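Local coordinates for putative uncharacterized protein (Coprinopsis cinerea, PDB 3W9A) that probably hydrolyses beta-glucans, as the catalytic domain of a fungal glycoside hydrolase of family 131 with a beta-jelly-roll fold, at residues A[30-35]-A[79-84]; A[98-103]-A[215-220]; A[116-121]-A[202-207]. One frame throughout, in Å; residues are numbered along the deposited sequence.

Contact 1. Residues A[30-35]-A[79-84]; sequences YQWYIK and TELIPQ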
# COMPACT_ATOMS: atom_id res chain seq x y z
N TYR A 30 -6.57 -11.31 -2.55
CA TYR A 30 -5.55 -11.00 -1.53
C TYR A 30 -5.17 -12.22 -0.69
O TYR A 30 -6.05 -12.90 -0.16
CB TYR A 30 -6.08 -9.94 -0.58
CG TYR A 30 -6.10 -8.54 -1.12
CD1 TYR A 30 -4.95 -7.76 -1.15
CD2 TYR A 30 -7.28 -7.95 -1.56
CE1 TYR A 30 -4.97 -6.45 -1.61
CE2 TYR A 30 -7.30 -6.64 -2.02
CZ TYR A 30 -6.14 -5.90 -2.03
OH TYR A 30 -6.14 -4.61 -2.49
N GLN A 31 -3.87 -12.44 -0.55
CA GLN A 31 -3.34 -13.45 0.36
C GLN A 31 -3.24 -12.83 1.75
O GLN A 31 -2.79 -11.71 1.90
CB GLN A 31 -1.98 -13.92 -0.06
CG GLN A 31 -1.87 -14.31 -1.52
CD GLN A 31 -0.52 -14.89 -1.87
OE1 GLN A 31 0.50 -14.54 -1.30
NE2 GLN A 31 -0.52 -15.76 -2.85
N TRP A 32 -3.66 -13.59 2.75
CA TRP A 32 -3.72 -13.05 4.09
C TRP A 32 -3.09 -14.09 5.03
O TRP A 32 -3.74 -15.06 5.42
CB TRP A 32 -5.17 -12.75 4.43
CG TRP A 32 -5.46 -12.32 5.84
CD1 TRP A 32 -6.45 -12.78 6.64
CD2 TRP A 32 -4.74 -11.35 6.60
NE1 TRP A 32 -6.41 -12.15 7.85
CE2 TRP A 32 -5.37 -11.26 7.85
CE3 TRP A 32 -3.64 -10.52 6.33
CZ2 TRP A 32 -4.93 -10.40 8.85
CZ3 TRP A 32 -3.21 -9.63 7.32
CH2 TRP A 32 -3.85 -9.58 8.56
N TYR A 33 -1.80 -13.90 5.27
CA TYR A 33 -1.02 -14.78 6.17
C TYR A 33 0.04 -14.03 6.99
O TYR A 33 0.50 -14.56 7.97
CB TYR A 33 -0.37 -15.94 5.41
CG TYR A 33 0.68 -15.52 4.40
CD1 TYR A 33 2.02 -15.50 4.73
CD2 TYR A 33 0.31 -15.15 3.11
CE1 TYR A 33 2.99 -15.12 3.79
CE2 TYR A 33 1.26 -14.77 2.17
CZ TYR A 33 2.60 -14.75 2.51
OH TYR A 33 3.53 -14.36 1.56
N ILE A 34 0.47 -12.83 6.55
CA ILE A 34 1.45 -12.06 7.29
C ILE A 34 0.70 -11.28 8.37
O ILE A 34 0.29 -10.15 8.17
CB ILE A 34 2.28 -11.13 6.36
CG1 ILE A 34 3.01 -11.94 5.29
CG2 ILE A 34 3.31 -10.34 7.14
CD1 ILE A 34 3.77 -11.11 4.28
N LYS A 35 0.48 -11.91 9.52
CA LYS A 35 -0.36 -11.35 10.55
C LYS A 35 -0.06 -11.95 11.90
O LYS A 35 0.59 -13.00 11.99
CB LYS A 35 -1.81 -11.69 10.21
CG LYS A 35 -2.08 -13.17 10.23
CD LYS A 35 -3.37 -13.53 9.51
CE LYS A 35 -3.68 -15.01 9.66
NZ LYS A 35 -4.71 -15.45 8.68
N THR A 79 1.23 -6.08 9.49
CA THR A 79 -0.11 -6.42 9.01
C THR A 79 -0.08 -6.16 7.53
O THR A 79 -0.07 -5.00 7.13
CB THR A 79 -1.19 -5.54 9.63
OG1 THR A 79 -1.29 -5.83 11.03
CG2 THR A 79 -2.54 -5.80 8.97
N GLU A 80 0.00 -7.21 6.73
CA GLU A 80 0.29 -7.07 5.30
C GLU A 80 -0.51 -8.09 4.49
O GLU A 80 -0.52 -9.27 4.82
CB GLU A 80 1.79 -7.24 5.03
CG GLU A 80 2.62 -6.86 6.24
CD GLU A 80 4.11 -6.99 6.08
OE1 GLU A 80 4.60 -7.60 5.11
OE2 GLU A 80 4.81 -6.46 6.96
N LEU A 81 -1.17 -7.62 3.45
CA LEU A 81 -1.76 -8.52 2.45
C LEU A 81 -0.86 -8.57 1.24
O LEU A 81 -0.02 -7.69 1.06
CB LEU A 81 -3.13 -7.98 2.03
CG LEU A 81 -4.19 -7.92 3.13
CD1 LEU A 81 -5.14 -6.75 2.90
CD2 LEU A 81 -4.96 -9.24 3.22
N ILE A 82 -1.03 -9.59 0.42
CA ILE A 82 -0.28 -9.76 -0.82
C ILE A 82 -1.26 -10.02 -1.95
O ILE A 82 -2.26 -10.70 -1.75
CB ILE A 82 0.68 -10.96 -0.76
CG1 ILE A 82 1.55 -10.95 0.51
CG2 ILE A 82 1.53 -11.05 -2.03
CD1 ILE A 82 2.64 -9.92 0.53
N PRO A 83 -1.00 -9.45 -3.13
CA PRO A 83 -1.91 -9.76 -4.23
C PRO A 83 -1.96 -11.25 -4.51
O PRO A 83 -0.92 -11.91 -4.51
CB PRO A 83 -1.28 -9.03 -5.41
CG PRO A 83 -0.60 -7.86 -4.78
CD PRO A 83 -0.04 -8.41 -3.50
N GLN A 84 -3.17 -11.76 -4.73
CA GLN A 84 -3.38 -13.11 -5.23
C GLN A 84 -3.75 -13.00 -6.69
O GLN A 84 -4.78 -12.42 -7.02
CB GLN A 84 -4.51 -13.79 -4.46
CG GLN A 84 -4.88 -15.19 -4.98
CD GLN A 84 -3.79 -16.20 -4.69
OE1 GLN A 84 -3.44 -16.46 -3.55
NE2 GLN A 84 -3.29 -16.83 -5.74
O HOH W 1 -0.59 -11.75 3.86

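Contact 2. Residues A[98-103]-A[215-220]; sequences FSIKRT and WYVSGV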
# COMPACT_ATOMS: atom_id res chain seq x y z
N PHE A 98 -2.13 2.92 -5.48
CA PHE A 98 -2.78 2.89 -4.18
C PHE A 98 -2.89 4.31 -3.65
O PHE A 98 -2.19 5.22 -4.13
CB PHE A 98 -2.02 2.04 -3.16
CG PHE A 98 -0.61 2.50 -2.93
CD1 PHE A 98 -0.29 3.30 -1.83
CD2 PHE A 98 0.41 2.14 -3.80
CE1 PHE A 98 0.99 3.75 -1.63
CE2 PHE A 98 1.70 2.59 -3.60
CZ PHE A 98 2.00 3.38 -2.51
N SER A 99 -3.77 4.47 -2.66
CA SER A 99 -3.91 5.70 -1.90
C SER A 99 -3.84 5.38 -0.43
O SER A 99 -4.44 4.41 0.03
CB SER A 99 -5.27 6.38 -2.18
OG SER A 99 -5.49 6.56 -3.57
N ILE A 100 -3.15 6.23 0.31
CA ILE A 100 -2.91 6.00 1.71
C ILE A 100 -3.14 7.29 2.53
O ILE A 100 -2.97 8.42 2.05
CB ILE A 100 -1.49 5.41 1.87
CG1 ILE A 100 -1.24 4.92 3.29
CG2 ILE A 100 -0.41 6.41 1.48
CD1 ILE A 100 -0.14 3.89 3.38
N LYS A 101 -3.58 7.10 3.77
CA LYS A 101 -3.64 8.21 4.72
C LYS A 101 -3.55 7.74 6.15
O LYS A 101 -3.67 6.54 6.44
CB LYS A 101 -4.93 9.01 4.56
CG LYS A 101 -6.16 8.33 5.16
CD LYS A 101 -7.18 9.34 5.64
CE LYS A 101 -8.33 8.65 6.34
NZ LYS A 101 -9.41 9.62 6.67
N ARG A 102 -3.38 8.73 7.02
CA ARG A 102 -3.49 8.53 8.46
C ARG A 102 -4.51 9.51 9.01
O ARG A 102 -4.92 10.44 8.30
CB ARG A 102 -2.14 8.75 9.14
CG ARG A 102 -1.58 10.16 9.04
CD ARG A 102 -0.54 10.35 10.13
NE ARG A 102 -0.20 11.74 10.35
CZ ARG A 102 -0.64 12.49 11.36
NH1 ARG A 102 -1.51 12.02 12.25
NH2 ARG A 102 -0.22 13.75 11.47
N THR A 103 -4.93 9.30 10.25
CA THR A 103 -5.74 10.30 10.97
C THR A 103 -4.97 10.72 12.21
O THR A 103 -3.79 10.40 12.36
CB THR A 103 -7.13 9.76 11.36
OG1 THR A 103 -7.02 8.72 12.34
CG2 THR A 103 -7.87 9.23 10.13
N TRP A 215 -3.40 2.72 9.65
CA TRP A 215 -3.11 3.26 8.34
C TRP A 215 -4.34 2.95 7.50
O TRP A 215 -4.98 1.91 7.69
CB TRP A 215 -1.89 2.56 7.74
CG TRP A 215 -0.60 2.79 8.48
CD1 TRP A 215 -0.25 2.31 9.72
CD2 TRP A 215 0.52 3.54 8.01
NE1 TRP A 215 1.00 2.76 10.05
CE2 TRP A 215 1.50 3.51 9.02
CE3 TRP A 215 0.78 4.25 6.84
CZ2 TRP A 215 2.73 4.13 8.89
CZ3 TRP A 215 2.00 4.91 6.73
CH2 TRP A 215 2.96 4.84 7.74
N TYR A 216 -4.71 3.86 6.59
CA TYR A 216 -5.84 3.62 5.71
C TYR A 216 -5.37 3.50 4.27
O TYR A 216 -4.50 4.26 3.81
CB TYR A 216 -6.88 4.73 5.85
CG TYR A 216 -7.41 4.91 7.26
CD1 TYR A 216 -8.71 4.53 7.60
CD2 TYR A 216 -6.63 5.49 8.27
CE1 TYR A 216 -9.22 4.72 8.87
CE2 TYR A 216 -7.12 5.66 9.55
CZ TYR A 216 -8.41 5.28 9.84
OH TYR A 216 -8.90 5.45 11.11
N VAL A 217 -5.93 2.53 3.57
CA VAL A 217 -5.49 2.20 2.20
C VAL A 217 -6.71 2.07 1.32
O VAL A 217 -7.68 1.41 1.72
CB VAL A 217 -4.72 0.86 2.17
CG1 VAL A 217 -4.36 0.47 0.74
CG2 VAL A 217 -3.49 0.92 3.05
N SER A 218 -6.71 2.68 0.15
CA SER A 218 -7.79 2.46 -0.81
C SER A 218 -7.33 2.60 -2.25
O SER A 218 -6.23 3.08 -2.52
CB SER A 218 -8.93 3.44 -0.54
OG SER A 218 -8.49 4.76 -0.78
N GLY A 219 -8.18 2.16 -3.17
CA GLY A 219 -7.90 2.29 -4.60
C GLY A 219 -6.65 1.55 -5.04
O GLY A 219 -5.79 2.11 -5.73
N VAL A 220 -6.55 0.28 -4.64
CA VAL A 220 -5.36 -0.51 -4.93
C VAL A 220 -5.57 -1.32 -6.20
O VAL A 220 -6.54 -2.06 -6.31
CB VAL A 220 -5.04 -1.47 -3.76
CG1 VAL A 220 -3.72 -2.20 -4.03
CG2 VAL A 220 -4.95 -0.70 -2.45
O HOH W 2 -5.35 4.89 -5.79
O HOH W 3 -7.56 5.95 13.12

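Contact 3. Residues A[116-121]-A[202-207]; sequences VMFFES and GVLRIV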
# COMPACT_ATOMS: atom_id res chain seq x y z
N VAL A 116 6.19 0.63 4.27
CA VAL A 116 4.81 0.53 3.86
C VAL A 116 4.74 0.39 2.36
O VAL A 116 5.50 1.03 1.64
CB VAL A 116 4.05 1.78 4.28
CG1 VAL A 116 2.57 1.57 4.08
CG2 VAL A 116 4.35 2.12 5.75
N MSE A 117 3.82 -0.45 1.89
CA MSE A 117 3.60 -0.65 0.46
C MSE A 117 4.91 -1.03 -0.22
O MSE A 117 5.35 -0.41 -1.17
CB MSE A 117 2.95 0.61 -0.15
CG MSE A 117 1.68 1.11 0.57
SE MSE A 117 0.22 -0.23 0.69
CE MSE A 117 0.25 -0.79 -1.20
N PHE A 118 5.52 -2.10 0.28
CA PHE A 118 6.87 -2.49 -0.10
C PHE A 118 6.91 -3.84 -0.78
O PHE A 118 6.14 -4.74 -0.43
CB PHE A 118 7.82 -2.53 1.11
CG PHE A 118 7.39 -3.46 2.23
CD1 PHE A 118 7.82 -4.78 2.27
CD2 PHE A 118 6.64 -2.98 3.30
CE1 PHE A 118 7.44 -5.62 3.33
CE2 PHE A 118 6.27 -3.81 4.35
CZ PHE A 118 6.68 -5.12 4.38
N PHE A 119 7.82 -3.98 -1.74
CA PHE A 119 8.18 -5.29 -2.26
C PHE A 119 9.09 -5.97 -1.25
O PHE A 119 9.77 -5.28 -0.48
CB PHE A 119 8.90 -5.17 -3.60
CG PHE A 119 8.00 -4.77 -4.71
CD1 PHE A 119 7.34 -5.72 -5.46
CD2 PHE A 119 7.83 -3.44 -5.02
CE1 PHE A 119 6.51 -5.36 -6.48
CE2 PHE A 119 7.02 -3.06 -6.06
CZ PHE A 119 6.36 -4.01 -6.80
N GLU A 120 9.12 -7.30 -1.28
CA GLU A 120 9.97 -8.10 -0.37
C GLU A 120 11.42 -7.61 -0.36
O GLU A 120 12.03 -7.47 0.71
CB GLU A 120 9.90 -9.58 -0.75
CG GLU A 120 10.80 -10.51 0.05
CD GLU A 120 10.38 -10.67 1.50
OE1 GLU A 120 9.34 -10.16 1.96
OE2 GLU A 120 11.11 -11.36 2.22
N SER A 121 11.95 -7.32 -1.55
CA SER A 121 13.34 -6.87 -1.70
C SER A 121 13.54 -5.38 -1.37
O SER A 121 14.66 -4.87 -1.40
CB SER A 121 13.79 -7.11 -3.13
OG SER A 121 13.12 -6.21 -4.02
N GLY A 202 0.31 -3.12 2.97
CA GLY A 202 0.23 -3.00 4.42
C GLY A 202 1.45 -2.34 5.04
O GLY A 202 2.15 -1.56 4.40
N VAL A 203 1.69 -2.68 6.31
CA VAL A 203 2.62 -1.93 7.15
C VAL A 203 3.46 -2.83 8.01
O VAL A 203 2.94 -3.75 8.64
CB VAL A 203 1.87 -1.01 8.14
CG1 VAL A 203 2.86 -0.13 8.89
CG2 VAL A 203 0.86 -0.17 7.40
N LEU A 204 4.76 -2.54 8.01
CA LEU A 204 5.70 -3.13 8.93
C LEU A 204 6.26 -2.01 9.77
O LEU A 204 6.65 -0.96 9.22
CB LEU A 204 6.83 -3.84 8.18
CG LEU A 204 8.00 -4.46 8.97
CD1 LEU A 204 8.58 -5.59 8.14
CD2 LEU A 204 9.10 -3.45 9.31
N ARG A 205 6.29 -2.21 11.08
CA ARG A 205 7.09 -1.37 11.98
C ARG A 205 8.09 -2.23 12.77
O ARG A 205 7.71 -3.27 13.34
CB ARG A 205 6.20 -0.60 12.96
CG ARG A 205 6.88 0.65 13.49
CD ARG A 205 5.99 1.38 14.48
NE ARG A 205 6.04 0.77 15.79
CZ ARG A 205 5.26 1.09 16.81
NH1 ARG A 205 4.31 2.03 16.70
NH2 ARG A 205 5.43 0.48 17.96
N ILE A 206 9.34 -1.79 12.82
CA ILE A 206 10.40 -2.60 13.44
C ILE A 206 10.21 -2.69 14.96
O ILE A 206 10.18 -3.78 15.50
CB ILE A 206 11.82 -2.11 13.09
CG1 ILE A 206 12.10 -2.28 11.59
CG2 ILE A 206 12.89 -2.90 13.85
CD1 ILE A 206 13.31 -1.52 11.11
N VAL A 207 10.07 -1.55 15.63
CA VAL A 207 9.96 -1.53 17.10
C VAL A 207 8.54 -1.88 17.55
O VAL A 207 7.58 -1.27 17.10
CB VAL A 207 10.35 -0.16 17.68
CG1 VAL A 207 10.08 -0.09 19.18
CG2 VAL A 207 11.81 0.11 17.40

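Contact 1. Residues A[30-35]-A[79-84]
Gln31 and Gln84 meet through their amides where strand 30-34 runs antiparallel to strand 77-83 in one sheet of the beta-jelly roll. Gln31 NE2 donates to Gln84 OE1 over 3.1 Å. The acceptor lies in the amide plane of Gln31, but the donor stands well above the carbonyl plane of Gln84, the two amide planes being turned 48° apart. Trp21 and Gln26 donate to the same oxygen, which is therefore gripped by three N-H groups. The other limb of the Gln31 amide, OE1, rests 3.6 Å from Ile82 CB, and the backbones pair, Gln31 N reaching Ile82 O at 2.7 Å and Ile82 N returning to Gln31 O.

On the opposite face of the strands Trp32 takes chi1 174°, with CG anti to the backbone N, which brings its six-membered ring beside Leu81: Trp32 CE3 is 3.6 Å from Leu81 CD2. Lys35 CD sits over one face of the indole, and Glu80 O meets its edge in plane. Tyr30 crosses Leu81 at about a right angle, Tyr30 CD1 against Leu81 CB, its hydroxyl bonded to Gly7. Back on the Gln31 and Ile82 face, Ile34 lays CG2 against the carboxylate of Glu80, whose oxygens are held by Arg78 and His200. Where the strands draw apart, a water accepts from Tyr33 N at 2.8 Å and donates to Gln31 O at 2.9 Å and to Glu80 O at 2.7 Å.

Contact 2. Residues A[98-103]-A[215-220]
Trp215 opens the segment by receiving Ile100, whose CD1 comes obliquely to within 3.6 Å of CE3; the indole NE1 is bonded to Glu213. Tyr216 pairs with Lys101 as a hydrogen-bonded antiparallel pair, Tyr216 N giving to Lys101 O at 2.9 Å and Lys101 N to Tyr216 O at 3.0 Å. The extended lysine chain passes CG by Tyr216 CB and brings CE over one face of the ring, toward its rim, 4.2 Å from the centroid in a CH-pi contact, while Thr103 CG2 touches CE2. A water joins the two hydroxyls, accepting from Tyr216 OH and Thr103 OG1. Val217 faces Ile100 in a non-hydrogen-bonded pair, and its CA-H points at Ser99 O. Ser218 exchanges two backbone bonds with Ser99; the one from Ser99 N to Ser218 O, 2.8 Å, is bent at the hydrogen (142°). Gly219 turns with positive phi, and a water spans its O and Ser99 OG, itself hydrogen-bonded to Asn158. Val220 closes with CG2 against Phe98 CB.

Both strands lie inside one jelly-roll sheet: strand 157-164 pairs with 93-101 on its other edge, strand 61-66 with 213-224, and Ile100, Trp215 and Phe98 pack on strand 114-119 of the facing sheet.

Contact 3. Residues A[116-121]-A[202-207]
Phe118 sets the CE2 side of its ring against Leu204, crossing that side chain at about a right angle with Phe118 CE2 3.9 Å from Leu204 CB. The ring owes this place to a chi1 of 58°, which puts CG between the backbone N and the carbonyl carbon and turns the phenyl back toward its own chain, until Val116 CA lies in plane at its edge. His200 stacks on Phe118, whose ring also meets that of His122. Glu80 of the next strand touches both Phe118 and Leu204, and Arg78 of that strand touches Leu204 too.

Two residues earlier, Val116 and Val203 stand side by side and point the same way, each offering both methyl branches: CG1 of Val116 meets CG2 of Val203 at 4.1 Å, and CG2 of Val116 meets CG1 of Val203 at the same distance. They form an antiparallel non-hydrogen-bonded pair. Val116 CG1 packs 3.2 Å from Gly202 O, and the CA-H of Val116 makes a C-H...O contact to that oxygen.

The same oxygen accepts the backbone bond between the segments, from Met117 N at 3.2 Å, the donor tilted slightly from the carbonyl plane. Here the curved sheet of the beta-jelly roll bends in both segments at once: strand 114-119 turns a corner at Met117, with positive phi and psi, while segment 202-207 turns at Gly202, between strands 199-201 and 203-205. The backbone angles of Gly202 would jam a side chain against the preceding carbonyl. Met117, a selenomethionine in this crystal, folds back on itself and brings SE 3.7 Å from Gly202 N. Further along, Arg205 NE and NH2 both donate to Val207 O, while NH1 forms a salt bridge with Glu213.

In the fold
All three contacts are buried; the centre of contact 2 lies about 7 Å from the centre of the chain, that of contact 1 about 11 Å. Contacts 1 and 3 belong to the same sheet, where strands 77-83 and 203-205 are neighbours, probably joined by Thr79 N to Val203 O. Contact 2 lies in the facing sheet and packs on contact 3, with Trp215 on Val203 and Phe98 on Met117. Its pairing is continuous from Ser99 to Lys101, with four backbone bonds. Waters bridge contacts 1 and 2, but contact 1 alone joins side-chain amides, whereas contact 3, at a bend, relies on apolar packing and a single backbone bond.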